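Local coordinates for protein nickel-dependent hydrogenase large subunit (Allochromatium vinosum, PDB 3MYR) that oxidises molecular hydrogen at a nickel-iron centre and probably recycles the hydrogen made by nitrogenase, working as the large subunit of a membrane-bound heterodimeric hydrogenase, at residues B[59-64]-B[556-561]; B[384-389]-B[510-515]; B[488-493]-B[506-511]. All blocks are in the same frame, centred on the assembly; numbering follows the deposited sequence.

Contact 1: B[59-64]-B[556-561]; sequences RICGVC and IACAVH. With MG (magnesium ion), chain O; NFV (Ni-Fe oxidized active center), chain N.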
loop_
_atom_site.group_PDB
_atom_site.type_symbol
_atom_site.label_atom_id
_atom_site.label_comp_id
_atom_site.label_asym_id
_atom_site.label_seq_id
_atom_site.Cartn_x
_atom_site.Cartn_y
_atom_site.Cartn_z
ATOM N N ARG B 59 -1.117 -0.447 -9.593
ATOM C CA ARG B 59 -0.062 -1.412 -9.260
ATOM C C ARG B 59 1.273 -0.746 -8.910
ATOM O O ARG B 59 2.243 -1.435 -8.622
ATOM C CB ARG B 59 0.120 -2.461 -10.387
ATOM C CG ARG B 59 -0.856 -3.657 -10.227
ATOM C CD ARG B 59 -2.371 -3.240 -10.352
ATOM N NE ARG B 59 -3.198 -4.429 -10.570
ATOM C CZ ARG B 59 -4.478 -4.395 -10.920
ATOM N NH1 ARG B 59 -5.019 -3.232 -11.307
ATOM N NH2 ARG B 59 -5.217 -5.528 -10.916
ATOM N N ILE B 60 1.306 0.577 -8.853
ATOM C CA ILE B 60 2.386 1.215 -8.099
ATOM C C ILE B 60 2.454 0.623 -6.697
ATOM O O ILE B 60 3.541 0.427 -6.138
ATOM C CB ILE B 60 2.192 2.765 -8.059
ATOM C CG1 ILE B 60 2.586 3.279 -9.465
ATOM C CG2 ILE B 60 3.071 3.403 -6.911
ATOM C CD1 ILE B 60 2.242 4.862 -9.655
ATOM N N CYS B 61 1.298 0.350 -6.091
ATOM C CA CYS B 61 1.356 -0.065 -4.694
ATOM C C CYS B 61 0.093 -0.727 -4.237
ATOM O O CYS B 61 -0.977 -0.228 -4.487
ATOM C CB CYS B 61 1.711 1.100 -3.763
ATOM S SG CYS B 61 2.067 0.477 -2.075
ATOM N N GLY B 62 0.229 -1.888 -3.612
ATOM C CA GLY B 62 -0.928 -2.595 -3.135
ATOM C C GLY B 62 -1.221 -2.412 -1.651
ATOM O O GLY B 62 -2.172 -3.015 -1.118
ATOM N N VAL B 63 -0.425 -1.603 -0.946
ATOM C CA VAL B 63 -0.755 -1.282 0.465
ATOM C C VAL B 63 -1.703 -0.088 0.424
ATOM O O VAL B 63 -2.824 -0.184 0.911
ATOM C CB VAL B 63 0.489 -0.898 1.295
ATOM C CG1 VAL B 63 0.045 -0.431 2.728
ATOM C CG2 VAL B 63 1.338 -2.100 1.410
ATOM N N CYS B 64 -1.305 1.034 -0.206
ATOM C CA CYS B 64 -2.303 2.038 -0.488
ATOM C C CYS B 64 -2.950 1.606 -1.849
ATOM O O CYS B 64 -2.874 2.313 -2.847
ATOM C CB CYS B 64 -1.740 3.469 -0.560
ATOM S SG CYS B 64 -0.351 3.524 -1.781
ATOM N N ILE B 556 7.859 2.666 -0.400
ATOM C CA ILE B 556 8.920 3.020 -1.383
ATOM C C ILE B 556 8.459 2.580 -2.768
ATOM O O ILE B 556 8.923 3.095 -3.791
ATOM C CB ILE B 556 10.292 2.395 -1.017
ATOM C CG1 ILE B 556 10.797 2.905 0.391
ATOM C CG2 ILE B 556 11.317 2.739 -2.060
ATOM C CD1 ILE B 556 10.501 4.371 0.780
ATOM N N ALA B 557 7.538 1.628 -2.821
ATOM C CA ALA B 557 6.984 1.310 -4.149
ATOM C C ALA B 557 6.191 2.555 -4.584
ATOM O O ALA B 557 6.366 3.046 -5.711
ATOM C CB ALA B 557 6.015 0.053 -4.063
ATOM N N CYS B 558 5.385 3.139 -3.687
ATOM C CA CYS B 558 4.779 4.424 -4.054
ATOM C C CYS B 558 5.816 5.496 -4.379
ATOM O O CYS B 558 5.664 6.248 -5.348
ATOM C CB CYS B 558 3.972 4.962 -2.883
ATOM S SG CYS B 558 2.289 4.415 -2.909
ATOM N N ALA B 559 6.839 5.624 -3.512
ATOM C CA ALA B 559 7.730 6.790 -3.611
ATOM C C ALA B 559 8.485 6.810 -4.972
ATOM O O ALA B 559 8.829 7.886 -5.489
ATOM C CB ALA B 559 8.783 6.770 -2.440
ATOM N N VAL B 560 8.891 5.626 -5.420
ATOM C CA VAL B 560 9.715 5.492 -6.610
ATOM C C VAL B 560 8.885 5.120 -7.859
ATOM O O VAL B 560 9.131 5.672 -8.930
ATOM C CB VAL B 560 10.785 4.400 -6.431
ATOM C CG1 VAL B 560 11.617 4.210 -7.765
ATOM C CG2 VAL B 560 11.638 4.744 -5.214
ATOM N N HIS B 561 7.929 4.195 -7.735
ATOM C CA HIS B 561 7.139 3.771 -8.921
ATOM C C HIS B 561 8.040 3.403 -10.121
ATOM O O HIS B 561 9.080 2.694 -9.924
ATOM C CB HIS B 561 5.964 4.736 -9.291
ATOM C CG HIS B 561 6.268 6.209 -9.167
ATOM N ND1 HIS B 561 6.418 6.845 -7.939
ATOM C CD2 HIS B 561 6.510 7.165 -10.120
ATOM C CE1 HIS B 561 6.712 8.136 -8.145
ATOM N NE2 HIS B 561 6.799 8.354 -9.455
ATOM O OXT HIS B 561 7.741 3.736 -11.315
HETATM MG MG MG O . 7.246 10.211 -10.338
HETATM FE FE NFV N . 0.944 5.351 -1.229
HETATM NI NI NFV N . 1.967 2.520 -1.087
HETATM C C1 NFV N . 0.395 6.470 -2.191
HETATM O O1 NFV N . -0.057 7.387 -2.891
HETATM C C2 NFV N . -0.221 6.006 0.131
HETATM N N2 NFV N . -0.962 6.419 0.956
HETATM C C3 NFV N . 2.374 6.426 -0.636
HETATM N N3 NFV N . 3.276 7.088 -0.290
HETATM O O4 NFV N . 1.548 3.960 0.053
HETATM O O HOH W 1 7.556 12.007 -11.300
HETATM O O HOH W 2 8.205 10.948 -8.632
HETATM O O HOH W 3 9.166 9.572 -11.054
#
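Chi1 of -170° swings SG of Cys61 opposite its own backbone N and onto the nickel, while Cys64 places SG between its N and carbonyl carbon (chi1 54°), where it meets Cys558 SG at 3.0 Å. That gap is too long for a disulfide; the two sulfurs are instead brought together by the iron, and each SG, of Cys64 and of Cys558, lies 2.3 Å from FE. Both also sit close to the nickel, consistent with the bridging thiolates of this family. Cys61 SG is a ligand of NI alone, as is Cys555 from just before the helix 556-560. The sulfur of Cys61 also accepts a hydrogen bond from Val63 N, 3.4 Å from SG with an N-H...S angle of 160°.

Apolar packing continues the interface from the metals toward His561. Ile60 runs beside His561, its CG1 and CD1 against CB of the histidine, and its CG2 presses on Cys558 CA at 3.5 Å, tighter than ordinary carbon contact. The carbonyl O of Ile60, which also accepts a hydrogen bond from Arg39, touches Ala557 CB at 3.3 Å. Further along, His561 ND1 donates to Cys558 O (2.8 Å); the acceptor lies in the ring plane, so this bond fixes the ring's rotation and aims NE2 at the magnesium ion, 2.1 Å away. Three waters, Glu42 and Ala506 O fill the rest of that coordination shell.

The short helix 556-560 and the residue just after it therefore serve two metal sites: Cys558 at the Ni-Fe centre and the C-terminal His561 at the magnesium ion. The paired Cys-x-x-Cys motifs, one near each end of the chain, with the second followed by a terminal histidine, are the signature of the [NiFe] hydrogenase active site.

Contact 2: B[384-389]-B[510-515]; sequences RSVEVG and STWNAG. With NFV (Ni-Fe oxidized active center), chain N.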
loop_
_atom_site.group_PDB
_atom_site.type_symbol
_atom_site.label_atom_id
_atom_site.label_comp_id
_atom_site.label_asym_id
_atom_site.label_seq_id
_atom_site.Cartn_x
_atom_site.Cartn_y
_atom_site.Cartn_z
ATOM N N ARG B 384 10.901 24.615 -1.105
ATOM C CA ARG B 384 10.922 24.096 0.258
ATOM C C ARG B 384 10.687 22.609 0.296
ATOM O O ARG B 384 9.890 22.081 -0.478
ATOM C CB ARG B 384 9.869 24.811 1.117
ATOM C CG ARG B 384 10.373 26.274 1.350
ATOM C CD ARG B 384 9.332 27.205 1.729
ATOM N NE ARG B 384 9.048 28.020 0.570
ATOM C CZ ARG B 384 9.041 29.346 0.544
ATOM N NH1 ARG B 384 9.268 30.038 1.649
ATOM N NH2 ARG B 384 8.775 29.955 -0.596
ATOM N N SER B 385 11.406 21.956 1.188
ATOM C CA SER B 385 11.092 20.632 1.690
ATOM C C SER B 385 9.864 20.723 2.534
ATOM O O SER B 385 9.801 21.589 3.398
ATOM C CB SER B 385 12.224 20.110 2.550
ATOM O OG SER B 385 13.279 19.703 1.710
ATOM N N VAL B 386 8.903 19.808 2.305
ATOM C CA VAL B 386 7.694 19.815 3.071
ATOM C C VAL B 386 7.387 18.381 3.559
ATOM O O VAL B 386 7.922 17.394 3.022
ATOM C CB VAL B 386 6.476 20.411 2.239
ATOM C CG1 VAL B 386 6.756 21.789 1.738
ATOM C CG2 VAL B 386 6.200 19.547 1.046
ATOM N N GLU B 387 6.492 18.288 4.537
ATOM C CA GLU B 387 5.992 16.997 4.996
ATOM C C GLU B 387 4.532 16.857 4.532
ATOM O O GLU B 387 3.762 17.848 4.593
ATOM C CB GLU B 387 6.039 16.883 6.514
ATOM C CG GLU B 387 5.241 15.659 7.018
ATOM C CD GLU B 387 5.490 15.302 8.484
ATOM O OE1 GLU B 387 4.676 14.532 9.084
ATOM O OE2 GLU B 387 6.476 15.823 9.062
ATOM N N VAL B 388 4.144 15.653 4.068
ATOM C CA VAL B 388 2.743 15.437 3.752
ATOM C C VAL B 388 2.214 14.296 4.625
ATOM O O VAL B 388 2.986 13.542 5.236
ATOM C CB VAL B 388 2.526 15.064 2.230
ATOM C CG1 VAL B 388 3.001 16.286 1.354
ATOM C CG2 VAL B 388 3.382 13.812 1.858
ATOM N N GLY B 389 0.910 14.120 4.653
ATOM C CA GLY B 389 0.392 12.909 5.320
ATOM C C GLY B 389 -0.511 13.339 6.476
ATOM O O GLY B 389 -1.000 14.495 6.521
ATOM N N SER B 510 5.114 9.514 -0.316
ATOM C CA SER B 510 6.391 9.078 0.229
ATOM C C SER B 510 7.524 9.590 -0.659
ATOM O O SER B 510 8.622 9.674 -0.167
ATOM C CB SER B 510 6.459 7.555 0.382
ATOM O OG SER B 510 5.611 7.195 1.449
ATOM N N THR B 511 7.256 9.991 -1.921
ATOM C CA THR B 511 8.282 10.756 -2.688
ATOM C C THR B 511 8.658 12.033 -1.956
ATOM O O THR B 511 9.826 12.286 -1.702
ATOM C CB THR B 511 7.875 11.081 -4.168
ATOM O OG1 THR B 511 7.223 9.930 -4.721
ATOM C CG2 THR B 511 9.138 11.397 -5.002
ATOM N N TRP B 512 7.664 12.843 -1.594
ATOM C CA TRP B 512 7.920 14.047 -0.780
ATOM C C TRP B 512 8.682 13.703 0.484
ATOM O O TRP B 512 9.735 14.318 0.771
ATOM C CB TRP B 512 6.561 14.685 -0.330
ATOM C CG TRP B 512 5.832 15.338 -1.467
ATOM C CD1 TRP B 512 4.810 14.815 -2.184
ATOM C CD2 TRP B 512 6.066 16.658 -1.988
ATOM N NE1 TRP B 512 4.355 15.736 -3.113
ATOM C CE2 TRP B 512 5.125 16.871 -3.027
ATOM C CE3 TRP B 512 6.985 17.688 -1.671
ATOM C CZ2 TRP B 512 5.060 18.080 -3.764
ATOM C CZ3 TRP B 512 6.939 18.890 -2.407
ATOM C CH2 TRP B 512 5.962 19.090 -3.443
ATOM N N ASN B 513 8.113 12.804 1.313
ATOM C CA ASN B 513 8.687 12.645 2.672
ATOM C C ASN B 513 10.053 11.966 2.696
ATOM O O ASN B 513 10.944 12.320 3.476
ATOM C CB ASN B 513 7.693 11.837 3.546
ATOM C CG ASN B 513 6.417 12.620 3.845
ATOM O OD1 ASN B 513 6.421 13.852 3.841
ATOM N ND2 ASN B 513 5.355 11.918 4.174
ATOM N N ALA B 514 10.208 10.917 1.880
ATOM C CA ALA B 514 11.404 10.052 1.941
ATOM C C ALA B 514 12.497 10.493 0.939
ATOM O O ALA B 514 13.591 9.874 0.843
ATOM C CB ALA B 514 10.971 8.644 1.612
ATOM N N GLY B 515 12.170 11.449 0.086
ATOM C CA GLY B 515 13.047 11.791 -1.039
ATOM C C GLY B 515 14.325 12.430 -0.506
ATOM O O GLY B 515 14.368 12.902 0.639
HETATM FE FE NFV N . 0.944 5.351 -1.229
HETATM NI NI NFV N . 1.967 2.520 -1.087
HETATM C C1 NFV N . 0.395 6.470 -2.191
HETATM O O1 NFV N . -0.057 7.387 -2.891
HETATM C C2 NFV N . -0.221 6.006 0.131
HETATM N N2 NFV N . -0.962 6.419 0.956
HETATM C C3 NFV N . 2.374 6.426 -0.636
HETATM N N3 NFV N . 3.276 7.088 -0.290
HETATM O O4 NFV N . 1.548 3.960 0.053
HETATM O O HOH W 4 10.337 16.433 2.315
#
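Asn513 reaches from its helix to the extended backbone at Val388 and pairs its side-chain amide with both polar atoms of that residue. Val388 N donates to Asn513 OD1 over 2.9 Å, nearly straight at 165° and in the plane of the acceptor carbonyl on a lone pair. In return Asn513 ND2 donates to Val388 O at 3.1 Å and 169°; the bond leaves in the amide plane, although the nitrogen stands above the plane of the Val388 carbonyl. Chi1 of -68° sets CG beside the asparagine's own backbone N and so carries the amide to Val388, where the two bonds hold it against turning over. A leucine here would probably leave the buried N-H and C=O of Val388 without their mates.

The carbonyl of Val386, two residues earlier, is served by water. Water 4 gives one proton to Val386 O and the other to Trp512 O, 2.7 Å in each case, tying loop to helix where no direct bond does so. Glu387 turns its carboxylate elsewhere, to a salt bridge with Arg429, and offers only carbons to the amide. At the start of the helix Ser510 OG donates to the cyanide N3 of the Ni-Fe centre at 2.9 Å, and its backbone N adds a second, bent bond to N3; OG is also paired with Cys555 N.

Apolar contact completes the join. Val388 CG1 lies over one face of the Trp512 indole, 4.1 Å above its plane and toward the rim, and Val386 CG2 reaches Trp512 CE3 at 3.4 Å.

Residues 384-389 connect strand 378-381 to helix 390-399, with Gly389 as the N-cap of the latter. Helix 509-514 touches this connection and also helix 525-531, whose Tyr526 packs on Asn513, while Leu282 and Tyr284 of strand 281-288 adjoin Trp512.

Contact 3: B[488-493]-B[506-511]; sequences GALGHW and AVVPST. With MG (magnesium ion), chain O; NFV (Ni-Fe oxidized active center), chain N.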
loop_
_atom_site.group_PDB
_atom_site.type_symbol
_atom_site.label_atom_id
_atom_site.label_comp_id
_atom_site.label_asym_id
_atom_site.label_seq_id
_atom_site.Cartn_x
_atom_site.Cartn_y
_atom_site.Cartn_z
ATOM N N GLY B 488 -0.401 10.916 2.362
ATOM C CA GLY B 488 -0.365 12.361 2.138
ATOM C C GLY B 488 -0.734 12.689 0.663
ATOM O O GLY B 488 -1.300 11.844 -0.072
ATOM N N ALA B 489 -0.355 13.885 0.220
ATOM C CA ALA B 489 -0.822 14.466 -1.021
ATOM C C ALA B 489 -0.254 13.715 -2.217
ATOM O O ALA B 489 0.960 13.639 -2.327
ATOM C CB ALA B 489 -0.328 15.936 -1.104
ATOM N N LEU B 490 -1.108 13.335 -3.169
ATOM C CA LEU B 490 -0.734 12.479 -4.277
ATOM C C LEU B 490 -1.254 13.212 -5.484
ATOM O O LEU B 490 -2.397 13.688 -5.454
ATOM C CB LEU B 490 -1.478 11.101 -4.205
ATOM C CG LEU B 490 -1.524 10.240 -5.488
ATOM C CD1 LEU B 490 -0.120 9.748 -5.836
ATOM C CD2 LEU B 490 -2.391 8.943 -5.267
ATOM N N GLY B 491 -0.444 13.302 -6.543
ATOM C CA GLY B 491 -0.907 13.899 -7.792
ATOM C C GLY B 491 -0.387 13.061 -8.973
ATOM O O GLY B 491 0.773 12.563 -8.909
ATOM N N HIS B 492 -1.201 12.939 -10.043
ATOM C CA HIS B 492 -0.789 12.340 -11.277
ATOM C C HIS B 492 -0.972 13.435 -12.309
ATOM O O HIS B 492 -2.090 13.930 -12.475
ATOM C CB HIS B 492 -1.677 11.170 -11.659
ATOM C CG HIS B 492 -1.468 9.947 -10.809
ATOM N ND1 HIS B 492 -1.946 8.714 -11.167
ATOM C CD2 HIS B 492 -0.792 9.765 -9.646
ATOM C CE1 HIS B 492 -1.605 7.823 -10.250
ATOM N NE2 HIS B 492 -0.864 8.430 -9.340
ATOM N N TRP B 493 0.109 13.804 -13.008
ATOM C CA TRP B 493 -0.040 14.808 -14.071
ATOM C C TRP B 493 0.006 14.070 -15.410
ATOM O O TRP B 493 0.964 13.328 -15.667
ATOM C CB TRP B 493 1.120 15.788 -13.986
ATOM C CG TRP B 493 0.961 16.819 -12.915
ATOM C CD1 TRP B 493 0.630 18.144 -13.113
ATOM C CD2 TRP B 493 1.246 16.678 -11.509
ATOM N NE1 TRP B 493 0.657 18.809 -11.917
ATOM C CE2 TRP B 493 1.005 17.934 -10.916
ATOM C CE3 TRP B 493 1.561 15.568 -10.666
ATOM C CZ2 TRP B 493 1.162 18.159 -9.541
ATOM C CZ3 TRP B 493 1.740 15.782 -9.312
ATOM C CH2 TRP B 493 1.528 17.072 -8.746
ATOM N N ALA B 506 3.897 10.806 -11.842
ATOM C CA ALA B 506 3.297 10.735 -10.515
ATOM C C ALA B 506 4.258 11.361 -9.526
ATOM O O ALA B 506 5.446 11.082 -9.555
ATOM C CB ALA B 506 2.994 9.253 -10.090
ATOM N N VAL B 507 3.726 12.174 -8.621
ATOM C CA VAL B 507 4.482 12.593 -7.453
ATOM C C VAL B 507 3.644 12.158 -6.267
ATOM O O VAL B 507 2.510 12.584 -6.083
ATOM C CB VAL B 507 4.685 14.112 -7.408
ATOM C CG1 VAL B 507 5.612 14.469 -6.248
ATOM C CG2 VAL B 507 5.235 14.651 -8.788
ATOM N N VAL B 508 4.259 11.359 -5.422
ATOM C CA VAL B 508 3.534 10.479 -4.493
ATOM C C VAL B 508 3.929 10.901 -3.036
ATOM O O VAL B 508 5.021 11.452 -2.830
ATOM C CB VAL B 508 3.902 9.009 -4.824
ATOM C CG1 VAL B 508 3.062 8.052 -4.014
ATOM C CG2 VAL B 508 3.605 8.777 -6.346
ATOM N N PRO B 509 3.034 10.721 -2.063
ATOM C CA PRO B 509 3.382 11.216 -0.711
ATOM C C PRO B 509 4.751 10.777 -0.149
ATOM O O PRO B 509 5.528 11.612 0.320
ATOM C CB PRO B 509 2.194 10.773 0.168
ATOM C CG PRO B 509 1.316 9.910 -0.713
ATOM C CD PRO B 509 1.609 10.323 -2.140
ATOM N N SER B 510 5.114 9.514 -0.316
ATOM C CA SER B 510 6.391 9.078 0.229
ATOM C C SER B 510 7.524 9.590 -0.659
ATOM O O SER B 510 8.622 9.674 -0.167
ATOM C CB SER B 510 6.459 7.555 0.382
ATOM O OG SER B 510 5.611 7.195 1.449
ATOM N N THR B 511 7.256 9.991 -1.921
ATOM C CA THR B 511 8.282 10.756 -2.688
ATOM C C THR B 511 8.658 12.033 -1.956
ATOM O O THR B 511 9.826 12.286 -1.702
ATOM C CB THR B 511 7.875 11.081 -4.168
ATOM O OG1 THR B 511 7.223 9.930 -4.721
ATOM C CG2 THR B 511 9.138 11.397 -5.002
HETATM MG MG MG O . 7.246 10.211 -10.338
HETATM FE FE NFV N . 0.944 5.351 -1.229
HETATM NI NI NFV N . 1.967 2.520 -1.087
HETATM C C1 NFV N . 0.395 6.470 -2.191
HETATM O O1 NFV N . -0.057 7.387 -2.891
HETATM C C2 NFV N . -0.221 6.006 0.131
HETATM N N2 NFV N . -0.962 6.419 0.956
HETATM C C3 NFV N . 2.374 6.426 -0.636
HETATM N N3 NFV N . 3.276 7.088 -0.290
HETATM O O4 NFV N . 1.548 3.960 0.053
HETATM O O HOH W 5 2.124 14.782 -4.640
HETATM O O HOH W 1 7.556 12.007 -11.300
HETATM O O HOH W 2 8.205 10.948 -8.632
HETATM O O HOH W 3 9.166 9.572 -11.054
#
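Val507 O is gripped by two donors: the backbone N of Gly491 at 3.1 Å, lying nearly along the C=O axis, and water 5 at 2.7 Å. The same water gives its other proton to Ala489 O, so the strands stay linked beyond the last direct bond. Gly491 O is served in turn by Val507 N at 3.0 Å, which makes Gly491 and Val507 an antiparallel hydrogen-bonded pair; the CA-H of Ala506 adds a weaker contact to that oxygen. His492 and Ala506 form the adjoining non-hydrogen-bonded pair.

The carbonyl of Ala506 faces elsewhere and binds the magnesium ion at 2.1 Å. On its side of the sheet Ala506 CB meets the His492 ring obliquely, and both nitrogens of that ring are taken, ND1 by Tyr504 and NE2 by His68. On the side of Gly491 and Val507, Trp493 CZ3 rests on Val507 CG2 at 3.7 Å. The indole passes so close to Gly491 that a side chain there would collide with it; the ring's NE1 is hydrogen-bonded to Leu318 O.

Toward the Ni-Fe centre the strand gives way to a helix at the N-cap residue Val508. Leu490, with CG opposite its backbone N (chi1 163°), brings CD1 to 3.9 Å from Val508 CG2, while Val508 CG1 stands 3.4 Å from the carbon monoxide oxygen O1. Pro509 lies flush on the other backbone, its CG 3.3 Å from Gly488 O, and a CB on Gly488 would crowd it. Leu490, Val508 and Pro509 give the carbon monoxide an apolar lining on this side.

The hairpin 488-497/500-507 belongs to a three-stranded antiparallel sheet, with 476-485 flanking 488-497 on its far edge. Helix 67-80 packs on Leu490 and His492, strand 324-327 on Trp493 and Val507.

All three contacts converge on the Ni-Fe centre. Contact 1 supplies three of its four cysteine sulfurs, whereas contacts 2 and 3, which share Ser510 and Thr511, approach its diatomic ligands. The centres of contacts 2 and 3 are about 9 Å apart; Val388 CG2 rests 3.4 Å from Pro509 O, and Trp512 NE1 lies 3.6 Å from Val507 CG1. The centre of contact 1 is about 10 Å from that of contact 3 and about 15 Å from that of contact 2. A probable hydrogen bond from Thr511 OG1 to Ala559 O, 2.7 Å, joins the two short helices. Contacts 1 and 3 also meet at the magnesium ion, with His561 and Ala506 as neighbouring ligands.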